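Local coordinates for protein MaoC-like dehydratase (Rhodospirillum rubrum, PDB 3EXZ) that probably catalyses the reversible addition or removal of water on acyl thioester substrates, as a MaoC-like dehydratase of the hot-dog fold, at residues L8-R13 / L105-S110; R116-C121 / T137-V142. All coordinates share one frame; numbering follows the deposited sequence.

Contact 1. Residues L8-R13 / L105-S110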
# COMPACT_ATOMS: atom_id res chain seq x y z
N LEU A 8 21.73 2.04 -13.21
CA LEU A 8 21.44 1.11 -12.13
C LEU A 8 22.22 -0.19 -12.16
O LEU A 8 22.53 -0.70 -13.23
CB LEU A 8 19.94 0.79 -12.16
CG LEU A 8 18.94 1.96 -12.06
CD1 LEU A 8 17.50 1.46 -12.18
CD2 LEU A 8 19.15 2.67 -10.74
N ALA A 9 22.55 -0.71 -10.98
CA ALA A 9 23.22 -2.00 -10.89
C ALA A 9 22.81 -2.74 -9.62
O ALA A 9 22.59 -2.12 -8.57
CB ALA A 9 24.75 -1.85 -10.91
N VAL A 10 22.68 -4.06 -9.72
CA VAL A 10 22.33 -4.90 -8.58
C VAL A 10 23.26 -4.53 -7.42
O VAL A 10 24.48 -4.46 -7.58
CB VAL A 10 22.52 -6.40 -8.94
CG1 VAL A 10 22.28 -7.28 -7.71
CG2 VAL A 10 21.57 -6.78 -10.08
N GLY A 11 22.66 -4.27 -6.25
CA GLY A 11 23.43 -3.91 -5.07
C GLY A 11 23.42 -2.42 -4.77
O GLY A 11 23.85 -2.00 -3.70
N ASP A 12 22.95 -1.62 -5.72
CA ASP A 12 22.91 -0.18 -5.50
C ASP A 12 21.99 0.18 -4.33
O ASP A 12 20.87 -0.32 -4.23
CB ASP A 12 22.45 0.56 -6.76
CG ASP A 12 23.56 0.69 -7.79
OD1 ASP A 12 24.74 0.66 -7.38
OD2 ASP A 12 23.25 0.84 -8.99
N ARG A 13 22.48 1.05 -3.46
CA ARG A 13 21.74 1.48 -2.30
C ARG A 13 21.38 2.96 -2.41
O ARG A 13 22.20 3.78 -2.82
CB ARG A 13 22.56 1.22 -1.03
CG ARG A 13 22.76 -0.25 -0.69
CD ARG A 13 23.81 -0.43 0.40
NE ARG A 13 24.17 -1.84 0.62
CZ ARG A 13 25.08 -2.51 -0.08
NH1 ARG A 13 25.75 -1.91 -1.06
NH2 ARG A 13 25.32 -3.78 0.19
N LEU A 105 17.83 -5.32 -6.08
CA LEU A 105 18.09 -6.74 -5.90
C LEU A 105 18.28 -7.47 -7.21
O LEU A 105 18.94 -8.51 -7.26
CB LEU A 105 16.94 -7.40 -5.13
CG LEU A 105 16.62 -6.94 -3.70
CD1 LEU A 105 15.69 -7.96 -3.02
CD2 LEU A 105 17.91 -6.81 -2.90
N ALA A 106 17.69 -6.92 -8.26
CA ALA A 106 17.77 -7.53 -9.58
C ALA A 106 17.28 -6.58 -10.69
O ALA A 106 16.44 -5.71 -10.45
CB ALA A 106 16.93 -8.83 -9.61
N ILE A 107 17.85 -6.75 -11.88
CA ILE A 107 17.46 -5.98 -13.07
C ILE A 107 17.13 -7.05 -14.11
O ILE A 107 17.95 -7.92 -14.41
CB ILE A 107 18.58 -5.06 -13.59
CG1 ILE A 107 18.78 -3.90 -12.61
CG2 ILE A 107 18.22 -4.51 -14.96
CD1 ILE A 107 20.19 -3.82 -12.06
N THR A 108 15.93 -6.98 -14.68
CA THR A 108 15.49 -7.99 -15.63
C THR A 108 14.89 -7.34 -16.86
O THR A 108 13.69 -7.05 -16.91
CB THR A 108 14.45 -8.92 -14.93
OG1 THR A 108 15.06 -9.54 -13.79
CG2 THR A 108 13.96 -10.00 -15.88
N PRO A 109 15.73 -7.11 -17.87
CA PRO A 109 15.30 -6.49 -19.12
C PRO A 109 14.17 -7.23 -19.81
O PRO A 109 14.06 -8.45 -19.70
CB PRO A 109 16.58 -6.43 -19.96
CG PRO A 109 17.46 -7.50 -19.38
CD PRO A 109 17.16 -7.48 -17.91
N SER A 110 13.32 -6.48 -20.49
CA SER A 110 12.22 -7.06 -21.23
C SER A 110 12.79 -7.64 -22.53
O SER A 110 13.51 -6.96 -23.27
CB SER A 110 11.16 -5.99 -21.55
OG SER A 110 10.16 -6.48 -22.42
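Val10 and Ile107 pass alongside one another with their tips running in opposing senses, and their methyl groups make the one apolar side-chain meeting between loop 8-13 and strand 105-109. The tight part lies around Ile107 CD1. This methyl reaches 3.4 Å from Val10 N and also rests on Ala9 CA. It meets Val10 CG2 at 3.8 Å, so a single branch tip packs against loop backbone and side chain together. The beta-branch of isoleucine suits a strand, and its ethyl arm carries CD1 one carbon further than a valine methyl, far enough to touch the loop backbone. On Val10 the two methyls divide the work. With CG1 anti to the backbone N (chi1 175°), CG2 is set beside that N, where it meets both Ile107 CD1 and Ala106 CA, while CG1 rests 3.6 Å from Leu105 O.

The loose side comprises exposed Val10, Leu105 and Ala106, whose CB atoms point away from the loop, and the strand past Ile107, where Thr108 to Ser110 make no contact with 8-13. The loop owes its shape to itself: a type II turn from Ala9 to Asp12 is closed by Asp12 N bonding Ala9 O at 2.9 Å. Gly11 suits the turn because its positive phi (102°) would press a CB against the preceding carbonyl. Asp12 OD2 also accepts a short, bent bond from Ala9 N, 43° out of the carboxylate plane, and so appears to tie down the turn's start.

Gly11 and Asp12 bond Val104 through their backbones, so the turn leading into strand 13-20 is laid against strand 97-109 of the hot-dog-family antiparallel sheet. Leu8 reaches over to Val119 of strand 116-126, while Ile107 also touches Leu5 and Ala117.

Contact 2. Residues R116-C121 / T137-V142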
# COMPACT_ATOMS: atom_id res chain seq x y z
N ARG A 116 13.51 -1.18 -21.89
CA ARG A 116 13.04 -1.12 -20.51
C ARG A 116 13.33 -2.44 -19.79
O ARG A 116 13.56 -3.47 -20.42
CB ARG A 116 11.54 -0.84 -20.50
CG ARG A 116 10.71 -2.02 -20.96
CD ARG A 116 9.26 -1.85 -20.58
NE ARG A 116 8.46 -1.34 -21.69
CZ ARG A 116 7.15 -1.13 -21.62
NH1 ARG A 116 6.49 -1.37 -20.50
NH2 ARG A 116 6.49 -0.69 -22.69
N ALA A 117 13.29 -2.39 -18.46
CA ALA A 117 13.56 -3.55 -17.62
C ALA A 117 12.71 -3.47 -16.36
O ALA A 117 12.24 -2.39 -15.99
CB ALA A 117 15.05 -3.58 -17.22
N ILE A 118 12.51 -4.61 -15.71
CA ILE A 118 11.78 -4.65 -14.45
C ILE A 118 12.89 -4.72 -13.39
O ILE A 118 13.66 -5.68 -13.32
CB ILE A 118 10.83 -5.85 -14.35
CG1 ILE A 118 9.54 -5.52 -15.11
CG2 ILE A 118 10.53 -6.18 -12.90
CD1 ILE A 118 8.62 -6.69 -15.29
N VAL A 119 12.98 -3.67 -12.58
CA VAL A 119 13.98 -3.57 -11.53
C VAL A 119 13.34 -3.87 -10.18
O VAL A 119 12.37 -3.21 -9.78
CB VAL A 119 14.61 -2.14 -11.48
CG1 VAL A 119 15.72 -2.08 -10.43
CG2 VAL A 119 15.14 -1.75 -12.86
N THR A 120 13.88 -4.87 -9.49
CA THR A 120 13.38 -5.25 -8.18
C THR A 120 14.04 -4.38 -7.12
O THR A 120 15.24 -4.48 -6.87
CB THR A 120 13.67 -6.74 -7.88
OG1 THR A 120 13.02 -7.56 -8.86
CG2 THR A 120 13.16 -7.11 -6.51
N CYS A 121 13.25 -3.51 -6.49
CA CYS A 121 13.75 -2.62 -5.47
C CYS A 121 13.19 -2.97 -4.11
O CYS A 121 11.97 -3.04 -3.93
CB CYS A 121 13.38 -1.17 -5.78
SG CYS A 121 13.95 -0.60 -7.38
N THR A 137 9.20 -4.94 -1.27
CA THR A 137 10.05 -5.49 -2.32
C THR A 137 9.19 -5.28 -3.57
O THR A 137 8.31 -6.06 -3.90
CB THR A 137 10.34 -6.98 -2.09
OG1 THR A 137 10.96 -7.13 -0.81
CG2 THR A 137 11.27 -7.52 -3.16
N ALA A 138 9.47 -4.18 -4.27
CA ALA A 138 8.70 -3.79 -5.44
C ALA A 138 9.36 -4.05 -6.78
O ALA A 138 10.59 -4.08 -6.88
CB ALA A 138 8.36 -2.28 -5.33
N LYS A 139 8.54 -4.25 -7.81
CA LYS A 139 9.06 -4.41 -9.16
C LYS A 139 8.66 -3.10 -9.86
O LYS A 139 7.47 -2.78 -9.99
CB LYS A 139 8.45 -5.61 -9.86
CG LYS A 139 8.90 -6.94 -9.28
CD LYS A 139 8.10 -8.10 -9.85
CE LYS A 139 8.70 -9.44 -9.46
NZ LYS A 139 10.17 -9.49 -9.70
N VAL A 140 9.66 -2.36 -10.30
CA VAL A 140 9.46 -1.07 -10.95
C VAL A 140 9.85 -1.18 -12.42
O VAL A 140 10.74 -1.96 -12.78
CB VAL A 140 10.30 0.02 -10.21
CG1 VAL A 140 10.08 1.38 -10.81
CG2 VAL A 140 9.91 0.03 -8.74
N VAL A 141 9.17 -0.42 -13.28
CA VAL A 141 9.46 -0.42 -14.70
C VAL A 141 10.39 0.75 -15.00
O VAL A 141 10.02 1.91 -14.84
CB VAL A 141 8.18 -0.25 -15.56
CG1 VAL A 141 8.50 -0.55 -17.02
CG2 VAL A 141 7.09 -1.18 -15.05
N VAL A 142 11.61 0.42 -15.42
CA VAL A 142 12.60 1.44 -15.72
C VAL A 142 13.12 1.38 -17.16
O VAL A 142 13.64 0.36 -17.61
CB VAL A 142 13.82 1.32 -14.78
CG1 VAL A 142 14.79 2.47 -15.04
CG2 VAL A 142 13.37 1.32 -13.32
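Val119 and Val142 meet through their CG2 methyls, 3.6 Å apart, on the largely buried face of an antiparallel ladder that also carries Ala117, Cys121, Ala138 and Val140. Beta-branched valines suit it, being compact, apolar and at ease in extended chain. Six backbone hydrogen bonds bind Ala117 to Val142, Val119 to Val140 and Cys121 to Ala138; that from Val140 N to Val119 O is nearly straight (174°).

On the other, more open face, Lys139 can be followed outward. Its CB lies 3.7 Å from Ile118 CG2, CG stays near that methyl, and the chain then climbs beside Thr120 in the same sense, until a bend at chi4 (-49°) brings NZ within 3.5 Å of Thr120 OG1, a polar approach too long to count as a bond. Thr120 turns its CG2 the other way, 3.9 Å from Thr137 CG2. With Thr120 cut back to an alanine, the Lys139 ammonium would probably lose the hydroxyl near it, and a gap would open beside the Thr137 methyl.

Strands 116-126 and 132-143 form a hairpin of the antiparallel sheet, consistent with the hot-dog fold, with strand 97-109 beside the first and strand 81-87 beside the second.

How the contacts relate
Contact 2 lies inside the five-stranded antiparallel sheet, with one face largely buried, whereas contact 1 is a surface contact in which none of the touching residues is buried. Their chemistry differs accordingly: the hairpin of 116-121 and 137-142 is held by a regular backbone ladder, while 8-13 meets 105-110 through methyl groups resting on main chain. The two are joined directly, because strands 97-109 and 116-126 are neighbours. Leu105 N lies 2.8 Å from Thr120 O and Ala106 O 2.9 Å from Thr120 N, both probable hydrogen bonds, and Pro109 CA packs on Ala117 CB. Contact 1 thus lays a loop against a strand neighbouring the hairpin of contact 2.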